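Local coordinates for maltose/maltodextrin-binding protein (Thermus thermophilus, PDB 2GH9) that binds maltotriose in the cleft between its two lobes and, as a periplasmic binding protein, probably hands such sugars to a membrane transporter for uptake, at residues K45-A50 with V67-Q72; A55-V60 with A275-K280; R129-F134 with F204-V209. One frame throughout, in Å; residues are numbered along the deposited sequence. Where two conformers were deposited one is given.

Contact 1: K45-A50 with V67-Q72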
ATOM      1  N   LYS A  45      -0.094 -14.732  10.516  1.00 25.76           N
ATOM      2  CA  LYS A  45      -0.987 -15.879  10.502  1.00 26.08           C
ATOM      3  C   LYS A  45      -0.566 -16.896   9.457  1.00 25.81           C
ATOM      4  O   LYS A  45      -0.590 -18.111   9.715  1.00 25.69           O
ATOM      5  CB  LYS A  45      -2.428 -15.437  10.251  1.00 25.85           C
ATOM      6  CG  LYS A  45      -3.188 -15.064  11.510  1.00 26.18           C
ATOM      7  CD  LYS A  45      -4.497 -14.332  11.179  1.00 27.31           C
ATOM      8  CE  LYS A  45      -5.571 -15.285  10.710  1.00 28.81           C
ATOM      9  NZ  LYS A  45      -5.977 -16.236  11.794  1.00 29.08           N
ATOM     10  N   PHE A  46      -0.188 -16.403   8.278  1.00 26.16           N
ATOM     11  CA  PHE A  46       0.194 -17.263   7.153  1.00 26.58           C
ATOM     12  C   PHE A  46       1.551 -17.903   7.315  1.00 26.78           C
ATOM     13  O   PHE A  46       1.724 -19.088   7.044  1.00 26.42           O
ATOM     14  CB  PHE A  46       0.211 -16.464   5.854  1.00 26.81           C
ATOM     15  CG  PHE A  46       0.032 -17.308   4.620  1.00 26.93           C
ATOM     16  CD1 PHE A  46      -1.250 -17.723   4.229  1.00 25.42           C
ATOM     17  CD2 PHE A  46       1.113 -17.652   3.828  1.00 27.65           C
ATOM     18  CE1 PHE A  46      -1.433 -18.467   3.072  1.00 27.02           C
ATOM     19  CE2 PHE A  46       0.926 -18.412   2.666  1.00 26.61           C
ATOM     20  CZ  PHE A  46      -0.348 -18.818   2.297  1.00 26.19           C
ATOM     21  N   ILE A  47       2.530 -17.100   7.702  1.00 27.64           N
ATOM     22  CA  ILE A  47       3.904 -17.603   7.864  1.00 28.04           C
ATOM     23  C   ILE A  47       3.957 -18.677   8.976  1.00 28.62           C
ATOM     24  O   ILE A  47       4.506 -19.768   8.778  1.00 28.80           O
ATOM     25  CB  ILE A  47       4.902 -16.466   8.163  1.00 27.84           C
ATOM     26  CG1 ILE A  47       5.195 -15.653   6.895  1.00 27.28           C
ATOM     27  CG2 ILE A  47       6.206 -17.049   8.727  1.00 27.62           C
ATOM     28  CD1 ILE A  47       6.140 -14.475   7.125  1.00 27.89           C
ATOM     29  N   LEU A  48       3.370 -18.368  10.128  1.00 29.03           N
ATOM     30  CA  LEU A  48       3.340 -19.305  11.248  1.00 29.53           C
ATOM     31  C   LEU A  48       2.396 -20.486  11.000  1.00 29.81           C
ATOM     32  O   LEU A  48       2.747 -21.633  11.277  1.00 29.73           O
ATOM     33  CB  LEU A  48       2.957 -18.597  12.553  1.00 29.61           C
ATOM     34  CG  LEU A  48       3.931 -17.587  13.156  1.00 30.96           C
ATOM     35  CD1 LEU A  48       3.421 -17.140  14.538  1.00 31.23           C
ATOM     36  CD2 LEU A  48       5.347 -18.148  13.257  1.00 31.09           C
ATOM     37  N   GLY A  49       1.203 -20.214  10.476  1.00 30.16           N
ATOM     38  CA  GLY A  49       0.220 -21.272  10.234  1.00 30.19           C
ATOM     39  C   GLY A  49       0.484 -22.197   9.047  1.00 30.48           C
ATOM     40  O   GLY A  49       0.107 -23.360   9.078  1.00 30.37           O
ATOM     41  N   ALA A  50       1.121 -21.697   7.995  1.00 31.09           N
ATOM     42  CA  ALA A  50       1.199 -22.448   6.750  1.00 31.25           C
ATOM     43  C   ALA A  50       1.838 -23.829   6.953  1.00 32.09           C
ATOM     44  O   ALA A  50       1.250 -24.847   6.571  1.00 31.99           O
ATOM     45  CB  ALA A  50       1.941 -21.647   5.668  1.00 30.83           C
ATOM     46  N   VAL A  67       6.991 -10.504   0.258  1.00 22.94           N
ATOM     47  CA  VAL A  67       7.394 -11.661  -0.569  1.00 23.67           C
ATOM     48  C   VAL A  67       8.683 -12.348  -0.096  1.00 24.42           C
ATOM     49  O   VAL A  67       8.688 -13.579   0.112  1.00 24.80           O
ATOM     50  CB  VAL A  67       7.429 -11.312  -2.094  1.00 23.95           C
ATOM     51  CG1 VAL A  67       8.218 -12.350  -2.930  1.00 23.66           C
ATOM     52  CG2 VAL A  67       6.003 -11.208  -2.622  1.00 23.46           C
ATOM     53  N   GLY A  68       9.739 -11.567   0.112  1.00 24.82           N
ATOM     54  CA  GLY A  68      11.016 -12.100   0.602  1.00 24.95           C
ATOM     55  C   GLY A  68      10.910 -12.856   1.914  1.00 25.16           C
ATOM     56  O   GLY A  68      11.392 -13.967   2.001  1.00 25.39           O
ATOM     57  N   GLU A  69      10.276 -12.264   2.931  1.00 25.32           N
ATOM     58  CA  GLU A  69      10.077 -12.931   4.215  1.00 25.73           C
ATOM     59  C   GLU A  69       9.231 -14.205   4.124  1.00 26.32           C
ATOM     60  O   GLU A  69       9.527 -15.207   4.789  1.00 26.27           O
ATOM     61  CB  GLU A  69       9.439 -11.978   5.221  1.00 25.97           C
ATOM     62  CG  GLU A  69       9.201 -12.565   6.585  1.00 25.52           C
ATOM     63  CD  GLU A  69       8.522 -11.624   7.528  1.00 26.66           C
ATOM     64  OE1 GLU A  69       8.328 -10.431   7.176  1.00 29.44           O
ATOM     65  OE2 GLU A  69       8.184 -12.078   8.636  1.00 29.43           O
ATOM     66  N   MET A  70       8.147 -14.148   3.348  1.00 26.08           N
ATOM     67  CA  MET A  70       7.281 -15.302   3.171  1.00 26.19           C
ATOM     68  C   MET A  70       7.973 -16.435   2.386  1.00 26.58           C
ATOM     69  O   MET A  70       7.845 -17.612   2.752  1.00 25.53           O
ATOM     70  CB  MET A  70       5.976 -14.891   2.474  1.00 25.90           C
ATOM     71  CG  MET A  70       5.070 -14.050   3.355  1.00 24.78           C
ATOM     72  SD  MET A  70       3.493 -13.682   2.558  1.00 24.89           S
ATOM     73  CE  MET A  70       2.360 -14.680   3.491  1.00 28.86           C
ATOM     74  N   ALA A  71       8.681 -16.062   1.316  1.00 27.26           N
ATOM     75  CA  ALA A  71       9.423 -16.997   0.489  1.00 28.29           C
ATOM     76  C   ALA A  71      10.512 -17.719   1.303  1.00 29.45           C
ATOM     77  O   ALA A  71      10.656 -18.955   1.217  1.00 30.50           O
ATOM     78  CB  ALA A  71      10.013 -16.277  -0.742  1.00 27.87           C
ATOM     79  N   GLN A  72      11.236 -16.967   2.126  1.00 30.11           N
ATOM     80  CA  GLN A  72      12.189 -17.572   3.075  1.00 30.81           C
ATOM     81  C   GLN A  72      11.552 -18.494   4.102  1.00 30.92           C
ATOM     82  O   GLN A  72      12.208 -19.424   4.557  1.00 31.16           O
ATOM     83  CB  GLN A  72      12.965 -16.497   3.825  1.00 31.22           C
ATOM     84  CG  GLN A  72      14.049 -15.859   3.012  1.00 32.68           C
ATOM     85  CD  GLN A  72      15.103 -15.212   3.880  1.00 33.09           C
ATOM     86  OE1 GLN A  72      14.814 -14.753   4.999  1.00 34.64           O
ATOM     87  NE2 GLN A  72      16.341 -15.169   3.375  1.00 33.36           N
TER

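Contact 2: A55-V60 with A275-K280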
ATOM      1  N   ALA A  55      -3.117 -22.547   7.695  1.00 31.16           N
ATOM      2  CA  ALA A  55      -3.395 -21.354   6.862  1.00 30.68           C
ATOM      3  C   ALA A  55      -4.285 -21.664   5.643  1.00 30.26           C
ATOM      4  O   ALA A  55      -4.434 -22.825   5.235  1.00 29.31           O
ATOM      5  CB  ALA A  55      -2.096 -20.680   6.419  1.00 30.81           C
ATOM      6  N   ALA A  56      -4.872 -20.609   5.074  1.00 28.95           N
ATOM      7  CA  ALA A  56      -5.705 -20.716   3.877  1.00 28.37           C
ATOM      8  C   ALA A  56      -4.933 -21.193   2.658  1.00 27.71           C
ATOM      9  O   ALA A  56      -3.704 -21.103   2.603  1.00 28.33           O
ATOM     10  CB  ALA A  56      -6.362 -19.354   3.551  1.00 27.88           C
ATOM     11  N   ASP A  57      -5.679 -21.676   1.667  1.00 26.90           N
ATOM     12  CA  ASP A  57      -5.104 -22.185   0.428  1.00 26.22           C
ATOM     13  C   ASP A  57      -4.534 -21.073  -0.429  1.00 25.15           C
ATOM     14  O   ASP A  57      -3.629 -21.311  -1.208  1.00 25.52           O
ATOM     15  CB  ASP A  57      -6.168 -22.968  -0.353  1.00 26.59           C
ATOM     16  CG  ASP A  57      -6.586 -24.232   0.376  1.00 27.26           C
ATOM     17  OD1 ASP A  57      -5.749 -25.141   0.462  1.00 28.68           O
ATOM     18  OD2 ASP A  57      -7.705 -24.299   0.906  1.00 28.38           O
ATOM     19  N   LEU A  58      -5.087 -19.868  -0.306  1.00 24.18           N
ATOM     20  CA  LEU A  58      -4.535 -18.706  -0.987  1.00 23.72           C
ATOM     21  C   LEU A  58      -4.816 -17.408  -0.227  1.00 22.77           C
ATOM     22  O   LEU A  58      -5.648 -17.362   0.683  1.00 22.61           O
ATOM     23  CB  LEU A  58      -4.996 -18.612  -2.462  1.00 24.58           C
ATOM     24  CG  LEU A  58      -6.442 -18.639  -2.949  1.00 25.09           C
ATOM     25  CD1 LEU A  58      -6.523 -18.217  -4.413  1.00 25.00           C
ATOM     26  CD2 LEU A  58      -7.034 -20.017  -2.766  1.00 27.94           C
ATOM     27  N   VAL A  59      -4.044 -16.372  -0.558  1.00 21.91           N
ATOM     28  CA  VAL A  59      -4.279 -15.033   0.001  1.00 21.07           C
ATOM     29  C   VAL A  59      -4.520 -14.136  -1.183  1.00 20.05           C
ATOM     30  O   VAL A  59      -3.688 -14.075  -2.088  1.00 20.50           O
ATOM     31  CB  VAL A  59      -3.106 -14.478   0.836  1.00 20.99           C
ATOM     32  CG1 VAL A  59      -3.531 -13.161   1.546  1.00 19.75           C
ATOM     33  CG2 VAL A  59      -2.641 -15.476   1.870  1.00 19.90           C
ATOM     34  N   VAL A  60      -5.698 -13.520  -1.199  1.00 20.21           N
ATOM     35  CA  VAL A  60      -6.094 -12.514  -2.182  1.00 19.49           C
ATOM     36  C   VAL A  60      -6.357 -11.199  -1.426  1.00 20.11           C
ATOM     37  O   VAL A  60      -7.438 -11.030  -0.844  1.00 20.90           O
ATOM     38  CB  VAL A  60      -7.371 -12.944  -2.890  1.00 19.88           C
ATOM     39  CG1 VAL A  60      -7.786 -11.898  -3.916  1.00 17.65           C
ATOM     40  CG2 VAL A  60      -7.190 -14.330  -3.557  1.00 18.75           C
ATOM     41  N   ALA A 275       2.109 -22.960  -0.179  1.00 30.77           N
ATOM     42  CA  ALA A 275       2.945 -24.104  -0.563  1.00 31.68           C
ATOM     43  C   ALA A 275       2.502 -25.409   0.123  1.00 32.82           C
ATOM     44  O   ALA A 275       2.811 -26.504  -0.350  1.00 33.72           O
ATOM     45  CB  ALA A 275       4.408 -23.811  -0.250  1.00 31.79           C
ATOM     46  N   TYR A 276       1.758 -25.282   1.220  1.00 33.83           N
ATOM     47  CA  TYR A 276       1.235 -26.422   1.972  1.00 34.37           C
ATOM     48  C   TYR A 276      -0.238 -26.700   1.703  1.00 35.16           C
ATOM     49  O   TYR A 276      -0.883 -27.461   2.445  1.00 35.73           O
ATOM     50  CB  TYR A 276       1.433 -26.167   3.462  1.00 34.93           C
ATOM     51  CG  TYR A 276       2.875 -26.134   3.848  1.00 35.13           C
ATOM     52  CD1 TYR A 276       3.541 -27.296   4.195  1.00 35.90           C
ATOM     53  CD2 TYR A 276       3.584 -24.945   3.844  1.00 35.80           C
ATOM     54  CE1 TYR A 276       4.883 -27.275   4.540  1.00 35.76           C
ATOM     55  CE2 TYR A 276       4.907 -24.904   4.190  1.00 35.45           C
ATOM     56  CZ  TYR A 276       5.565 -26.080   4.543  1.00 36.71           C
ATOM     57  OH  TYR A 276       6.902 -26.037   4.891  1.00 35.11           O
ATOM     58  N   SER A 277      -0.786 -26.101   0.653  1.00 35.39           N
ATOM     59  CA  SER A 277      -2.166 -26.384   0.292  1.00 35.99           C
ATOM     60  C   SER A 277      -2.344 -27.865  -0.023  1.00 36.26           C
ATOM     61  O   SER A 277      -1.635 -28.404  -0.851  1.00 36.53           O
ATOM     62  CB  SER A 277      -2.593 -25.573  -0.923  1.00 35.54           C
ATOM     63  OG  SER A 277      -3.949 -25.831  -1.224  1.00 36.76           O
ATOM     64  N   LYS A 278      -3.325 -28.497   0.619  1.00 37.25           N
ATOM     65  CA  LYS A 278      -3.790 -29.829   0.200  1.00 37.46           C
ATOM     66  C   LYS A 278      -4.697 -29.847  -1.052  1.00 37.49           C
ATOM     67  O   LYS A 278      -5.293 -30.893  -1.350  1.00 38.21           O
ATOM     68  CB  LYS A 278      -4.516 -30.526   1.353  1.00 38.22           C
ATOM     69  CG  LYS A 278      -3.688 -30.646   2.624  1.00 39.86           C
ATOM     70  CD  LYS A 278      -2.264 -31.130   2.319  1.00 42.25           C
ATOM     71  CE  LYS A 278      -1.469 -31.449   3.579  1.00 42.26           C
ATOM     72  NZ  LYS A 278      -0.072 -31.795   3.204  1.00 41.02           N
ATOM     73  N   ASN A 279      -4.789 -28.716  -1.759  0.50 37.03           N
ATOM     74  CA  ASN A 279      -5.598 -28.592  -2.974  0.50 36.48           C
ATOM     75  C   ASN A 279      -5.000 -27.538  -3.924  0.50 36.07           C
ATOM     76  O   ASN A 279      -5.719 -26.653  -4.409  0.50 35.83           O
ATOM     77  CB  ASN A 279      -7.060 -28.226  -2.615  0.50 36.64           C
ATOM     78  CG  ASN A 279      -7.890 -29.429  -2.148  0.50 36.46           C
ATOM     79  OD1 ASN A 279      -7.804 -30.521  -2.717  0.50 36.33           O
ATOM     80  ND2 ASN A 279      -8.719 -29.219  -1.124  0.50 35.04           N
ATOM     81  N   LYS A 280      -3.694 -27.630  -4.191  1.00 35.53           N
ATOM     82  CA  LYS A 280      -3.007 -26.635  -5.021  1.00 35.03           C
ATOM     83  C   LYS A 280      -3.605 -26.474  -6.418  1.00 34.26           C
ATOM     84  O   LYS A 280      -3.711 -25.362  -6.905  1.00 33.84           O
ATOM     85  CB  LYS A 280      -1.521 -26.945  -5.162  1.00 35.02           C
ATOM     86  CG  LYS A 280      -0.706 -26.686  -3.933  1.00 35.28           C
ATOM     87  CD  LYS A 280       0.751 -26.950  -4.185  1.00 34.87           C
ATOM     88  CE  LYS A 280       1.515 -26.871  -2.903  1.00 35.49           C
ATOM     89  NZ  LYS A 280       2.954 -27.192  -3.099  1.00 35.79           N
TER

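Contact 3: R129-F134 with F204-V209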
ATOM      1  N   ARG A 129      -2.200  23.796  -5.869  1.00 32.63           N
ATOM      2  CA  ARG A 129      -1.058  23.757  -6.784  1.00 31.92           C
ATOM      3  C   ARG A 129       0.300  23.708  -6.080  1.00 30.83           C
ATOM      4  O   ARG A 129       1.291  23.286  -6.668  1.00 30.50           O
ATOM      5  CB  ARG A 129      -1.092  24.984  -7.671  1.00 32.36           C
ATOM      6  CG  ARG A 129      -2.301  25.062  -8.590  1.00 32.47           C
ATOM      7  CD  ARG A 129      -2.347  26.394  -9.292  1.00 34.07           C
ATOM      8  NE  ARG A 129      -2.933  27.464  -8.477  1.00 36.31           N
ATOM      9  CZ  ARG A 129      -3.198  28.683  -8.945  1.00 37.74           C
ATOM     10  NH1 ARG A 129      -2.939  28.985 -10.217  1.00 39.91           N
ATOM     11  NH2 ARG A 129      -3.732  29.610  -8.155  1.00 37.84           N
ATOM     12  N   THR A 130       0.344  24.177  -4.836  1.00 29.40           N
ATOM     13  CA  THR A 130       1.582  24.259  -4.071  1.00 28.38           C
ATOM     14  C   THR A 130       1.307  23.904  -2.610  1.00 27.83           C
ATOM     15  O   THR A 130       0.160  23.822  -2.174  1.00 27.63           O
ATOM     16  CB  THR A 130       2.172  25.717  -4.101  1.00 28.19           C
ATOM     17  OG1 THR A 130       1.239  26.620  -3.484  1.00 26.60           O
ATOM     18  CG2 THR A 130       2.469  26.175  -5.504  1.00 25.09           C
ATOM     19  N   TRP A 131       2.383  23.727  -1.857  1.00 27.46           N
ATOM     20  CA  TRP A 131       2.299  23.542  -0.432  1.00 27.50           C
ATOM     21  C   TRP A 131       1.546  24.684   0.243  1.00 27.27           C
ATOM     22  O   TRP A 131       0.747  24.459   1.131  1.00 27.22           O
ATOM     23  CB  TRP A 131       3.695  23.438   0.198  1.00 26.40           C
ATOM     24  CG  TRP A 131       3.616  23.591   1.681  1.00 26.31           C
ATOM     25  CD1 TRP A 131       3.923  24.707   2.406  1.00 25.46           C
ATOM     26  CD2 TRP A 131       3.094  22.633   2.616  1.00 25.17           C
ATOM     27  NE1 TRP A 131       3.659  24.488   3.733  1.00 25.51           N
ATOM     28  CE2 TRP A 131       3.148  23.227   3.888  1.00 24.48           C
ATOM     29  CE3 TRP A 131       2.592  21.320   2.495  1.00 25.80           C
ATOM     30  CZ2 TRP A 131       2.737  22.567   5.038  1.00 25.03           C
ATOM     31  CZ3 TRP A 131       2.190  20.660   3.636  1.00 24.72           C
ATOM     32  CH2 TRP A 131       2.265  21.287   4.898  1.00 26.40           C
ATOM     33  N   GLU A 132       1.830  25.910  -0.175  1.00 27.86           N
ATOM     34  CA  GLU A 132       1.330  27.095   0.530  1.00 28.74           C
ATOM     35  C   GLU A 132      -0.183  27.221   0.316  1.00 29.08           C
ATOM     36  O   GLU A 132      -0.935  27.554   1.228  1.00 28.91           O
ATOM     37  CB  GLU A 132       2.069  28.357   0.044  1.00 28.82           C
ATOM     38  CG  GLU A 132       3.568  28.477   0.487  1.00 29.20           C
ATOM     39  CD  GLU A 132       4.549  27.518  -0.215  1.00 30.24           C
ATOM     40  OE1 GLU A 132       4.359  27.195  -1.415  1.00 30.58           O
ATOM     41  OE2 GLU A 132       5.536  27.092   0.454  1.00 29.89           O
ATOM     42  N   GLU A 133      -0.608  26.929  -0.902  1.00 29.25           N
ATOM     43  CA  GLU A 133      -2.019  26.914  -1.260  1.00 30.11           C
ATOM     44  C   GLU A 133      -2.797  25.798  -0.531  1.00 29.75           C
ATOM     45  O   GLU A 133      -3.930  25.997  -0.109  1.00 30.19           O
ATOM     46  CB  GLU A 133      -2.135  26.715  -2.766  1.00 30.62           C
ATOM     47  CG  GLU A 133      -3.242  27.476  -3.407  1.00 32.65           C
ATOM     48  CD  GLU A 133      -3.199  27.368  -4.906  1.00 31.44           C
ATOM     49  OE1 GLU A 133      -3.072  28.415  -5.568  1.00 35.89           O
ATOM     50  OE2 GLU A 133      -3.279  26.245  -5.420  1.00 33.17           O
ATOM     51  N   PHE A 134      -2.166  24.632  -0.400  1.00 29.88           N
ATOM     52  CA  PHE A 134      -2.712  23.495   0.341  1.00 29.88           C
ATOM     53  C   PHE A 134      -2.850  23.827   1.810  1.00 29.71           C
ATOM     54  O   PHE A 134      -3.891  23.586   2.400  1.00 29.61           O
ATOM     55  CB  PHE A 134      -1.802  22.261   0.187  1.00 28.85           C
ATOM     56  CG  PHE A 134      -2.032  21.189   1.238  1.00 29.03           C
ATOM     57  CD1 PHE A 134      -3.075  20.271   1.102  1.00 27.45           C
ATOM     58  CD2 PHE A 134      -1.185  21.081   2.336  1.00 26.26           C
ATOM     59  CE1 PHE A 134      -3.288  19.295   2.063  1.00 27.71           C
ATOM     60  CE2 PHE A 134      -1.385  20.103   3.283  1.00 26.99           C
ATOM     61  CZ  PHE A 134      -2.443  19.205   3.143  1.00 27.16           C
ATOM     62  N   PHE A 204       1.852  20.220  15.493  1.00 32.69           N
ATOM     63  CA  PHE A 204       2.146  21.270  16.482  1.00 32.68           C
ATOM     64  C   PHE A 204       2.353  22.683  15.924  1.00 32.97           C
ATOM     65  O   PHE A 204       2.347  23.668  16.689  1.00 32.73           O
ATOM     66  CB  PHE A 204       3.365  20.866  17.293  1.00 33.09           C
ATOM     67  CG  PHE A 204       3.217  19.544  17.984  1.00 34.42           C
ATOM     68  CD1 PHE A 204       2.149  19.317  18.854  1.00 34.80           C
ATOM     69  CD2 PHE A 204       4.135  18.516  17.763  1.00 34.87           C
ATOM     70  CE1 PHE A 204       2.009  18.083  19.499  1.00 34.60           C
ATOM     71  CE2 PHE A 204       3.994  17.287  18.397  1.00 34.10           C
ATOM     72  CZ  PHE A 204       2.932  17.076  19.268  1.00 33.92           C
ATOM     73  N   LYS A 205       2.587  22.796  14.620  1.00 32.63           N
ATOM     74  CA  LYS A 205       2.790  24.103  14.006  1.00 32.49           C
ATOM     75  C   LYS A 205       1.612  24.441  13.134  1.00 32.07           C
ATOM     76  O   LYS A 205       1.007  25.501  13.279  1.00 30.98           O
ATOM     77  CB  LYS A 205       4.061  24.149  13.160  1.00 32.51           C
ATOM     78  CG  LYS A 205       4.277  25.521  12.516  1.00 33.28           C
ATOM     79  CD  LYS A 205       5.361  25.532  11.472  1.00 33.82           C
ATOM     80  CE  LYS A 205       6.728  25.235  12.053  1.00 34.54           C
ATOM     81  NZ  LYS A 205       7.788  25.610  11.045  1.00 36.47           N
ATOM     82  N   TYR A 206       1.313  23.549  12.190  1.00 31.90           N
ATOM     83  CA  TYR A 206       0.272  23.804  11.214  1.00 32.04           C
ATOM     84  C   TYR A 206      -1.104  23.429  11.741  1.00 31.63           C
ATOM     85  O   TYR A 206      -2.102  23.856  11.179  1.00 31.74           O
ATOM     86  CB  TYR A 206       0.564  23.077   9.879  1.00 32.41           C
ATOM     87  CG  TYR A 206       1.966  23.299   9.327  1.00 32.12           C
ATOM     88  CD1 TYR A 206       2.409  24.577   8.959  1.00 33.15           C
ATOM     89  CD2 TYR A 206       2.839  22.234   9.156  1.00 33.62           C
ATOM     90  CE1 TYR A 206       3.688  24.777   8.429  1.00 31.88           C
ATOM     91  CE2 TYR A 206       4.122  22.424   8.651  1.00 33.26           C
ATOM     92  CZ  TYR A 206       4.539  23.693   8.289  1.00 32.76           C
ATOM     93  OH  TYR A 206       5.812  23.849   7.819  1.00 32.02           O
ATOM     94  N   ASN A 207      -1.151  22.641  12.821  1.00 32.47           N
ATOM     95  CA  ASN A 207      -2.403  22.287  13.510  1.00 32.40           C
ATOM     96  C   ASN A 207      -3.430  21.632  12.571  1.00 32.48           C
ATOM     97  O   ASN A 207      -4.604  22.042  12.517  1.00 32.80           O
ATOM     98  CB  ASN A 207      -2.999  23.513  14.233  1.00 32.80           C
ATOM     99  CG  ASN A 207      -4.124  23.134  15.198  1.00 32.76           C
ATOM    100  OD1 ASN A 207      -4.019  22.157  15.957  1.00 31.44           O
ATOM    101  ND2 ASN A 207      -5.209  23.895  15.160  1.00 32.01           N
ATOM    102  N   LEU A 208      -2.974  20.616  11.825  1.00 31.85           N
ATOM    103  CA  LEU A 208      -3.826  19.949  10.843  1.00 31.97           C
ATOM    104  C   LEU A 208      -4.303  18.575  11.324  1.00 31.34           C
ATOM    105  O   LEU A 208      -5.479  18.212  11.130  1.00 31.28           O
ATOM    106  CB  LEU A 208      -3.105  19.834   9.484  1.00 31.78           C
ATOM    107  CG  LEU A 208      -2.899  21.135   8.697  1.00 33.13           C
ATOM    108  CD1 LEU A 208      -2.275  20.871   7.329  1.00 33.28           C
ATOM    109  CD2 LEU A 208      -4.215  21.866   8.526  1.00 32.98           C
ATOM    110  N   VAL A 209      -3.401  17.835  11.971  1.00 31.40           N
ATOM    111  CA  VAL A 209      -3.657  16.460  12.365  1.00 31.58           C
ATOM    112  C   VAL A 209      -3.485  16.303  13.874  1.00 31.85           C
ATOM    113  O   VAL A 209      -2.380  16.139  14.354  1.00 31.65           O
ATOM    114  CB  VAL A 209      -2.724  15.477  11.608  1.00 31.23           C
ATOM    115  CG1 VAL A 209      -3.183  14.044  11.849  1.00 30.69           C
ATOM    116  CG2 VAL A 209      -2.709  15.814  10.079  1.00 29.57           C
TER

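Contact 1: K45-A50 with V67-Q72
F46 holds CG opposite its backbone N (chi1 -156°), which stands the ring up beside helix 67-72, while M70 bends back at chi3 (109°) and carries its methyl to that ring. The two side chains cross at about a right angle. M70 CE lies 3.2 Å from F46 CD2, a tight carbon-carbon approach, and 3.7 Å from F46 CB, so the thioether ends in the angle between the ring and its stem. The next residue, I47, is more exposed and points between the two helices: its CG1 meets M70 CG at 3.9 Å. The same branch, extended to CD1, reaches E69 CG at 3.6 Å and E69 OE2 at 3.5 Å, running across the straight glutamate chain. The backbones are close where I47 and M70 face each other, with 6.2 Å between I47 CA and M70 CA, and the short helical segments run nearly parallel, at 14°. Helix 39-49 is the crossover of a beta-alpha-beta unit whose strands, 32-36 and 58-63, flank strand 3-7; helix 67-72 follows the second of them. W6 and N274 also touch F46, so the ring is enclosed by the sheet and its neighbouring loop. E69 OE1 has a long, weak ion pair with K43, and the E69 side chain comes within about 8 Å of a bound glucose unit. No hydrogen bond joins the two segments: what passes between them is van der Waals packing of the F46 ring, the I47 branch and the thioether, with the E69 carboxylate at the margin of an otherwise apolar contact.

Contact 2: A55-V60 with A275-K280
D57 and S277 meet through their polar ends, the serine hydroxyl coming to the carboxylate from its anti side. S277 OG donates to D57 OD1 over a short 2.6 Å, from a position 24° out of the carboxylate plane. S277 turns its CB toward segment 55-60, and with OG anti to its backbone N (chi1 -178°) the hydroxyl is carried to the acid. D57 starts out less directly, its CB setting off alongside the loop, and only the carboxylate end closes the gap; S277 CB then lies 3.5 Å from D57 OD1. The backbones come close here, D57 CA and S277 CA being 5.1 Å apart. S277 OG works in both directions, for it also accepts from N279 N at 3.1 Å, with an N-H...O angle of 154°. That bond closes an ST turn, which folds the chain just before helix 280-290, where N279 occupies the N-cap position without a capping bond from its own side chain. In the sheet order of a class II periplasmic binding protein, strand 265-273 returns to the first lobe and pairs antiparallel with strand 58-63; the contact ties together the chain entering the one strand and the chain leaving the other. N274, at the exit, bonds the backbone of D57 and gives its side-chain amide to A56 O. The second carboxylate oxygen, D57 OD2, accepts from T4 N on strand 3-7, so the acid is gripped by a hydroxyl on one oxygen and a backbone N-H on the other, which limits rotation of the group. The amides K278 N and N279 N lie 4.1 and 4.3 Å from D57 OD1, too far for hydrogen bonds, though their polarity may favour the negative charge.

Contact 3: R129-F134 with F204-V209
The Y206 ring is covered on both faces: W131 CZ2 stands 3.8 Å above one, displaced toward the rim, and K205 CG lies over the opposite one. The indole comes edge-on, so the pair is T-shaped, with the W131 six-membered ring and the Y206 ring 5.3 Å apart between centroids and their planes at 67°. E132 OE2 sits in the indole plane at another part of its edge. W131 keeps CG anti to its backbone N (chi1 166°), which swings the indole off helix 131-141 and across to the loop. One turn further on, F134 CE2 meets L208 CD1 at 4.2 Å; the F134 ring also makes edge-to-face pairs with F149 and F252, and W131 meets F198 of helix 189-204. The contact therefore joins the first turn of helix 131-141 to the loop leading out of helix 189-204, in the second lobe. That turn is held by its own polar network: T130, the N-cap, accepts from E133 N through OG1 at 3.2 Å, while E133 OE2 takes R129 N at 2.7 Å. R129 grips the E133 carboxylate side-on, R129 NH2 approaching E133 OE1 to 2.9 Å on its syn side, a pair that lies away from Y206 and L208. Q139, farther along the helix, donates to Y206 O. Across the segments themselves there is no hydrogen bond; the ring edge of W131, presumably slightly positive, faces the electron-rich face of Y206, and this weak electrostatic preference, added to dispersion, may favour the T-shaped arrangement.

In the fold
Contacts 1 and 2 belong to one lobe, contact 1 packing against the sheet that holds strand 58-63 of contact 2: their centres are 12 Å apart, and F46 of contact 1 touches V59 and A56 of contact 2. Their segments alternate along the chain, since helix 39-49, strand 58-63 and helix 67-72 come in succession, whereas 275-280 arrives some 200 residues later, after the chain has built the second lobe and returned. Contact 3 forms within that excursion, on the opposite side of the chain's centre, its centre 40 Å from contact 1 and 46 Å from contact 2. It touches neither, consistent with two lobes that can move against each other around bound sugar.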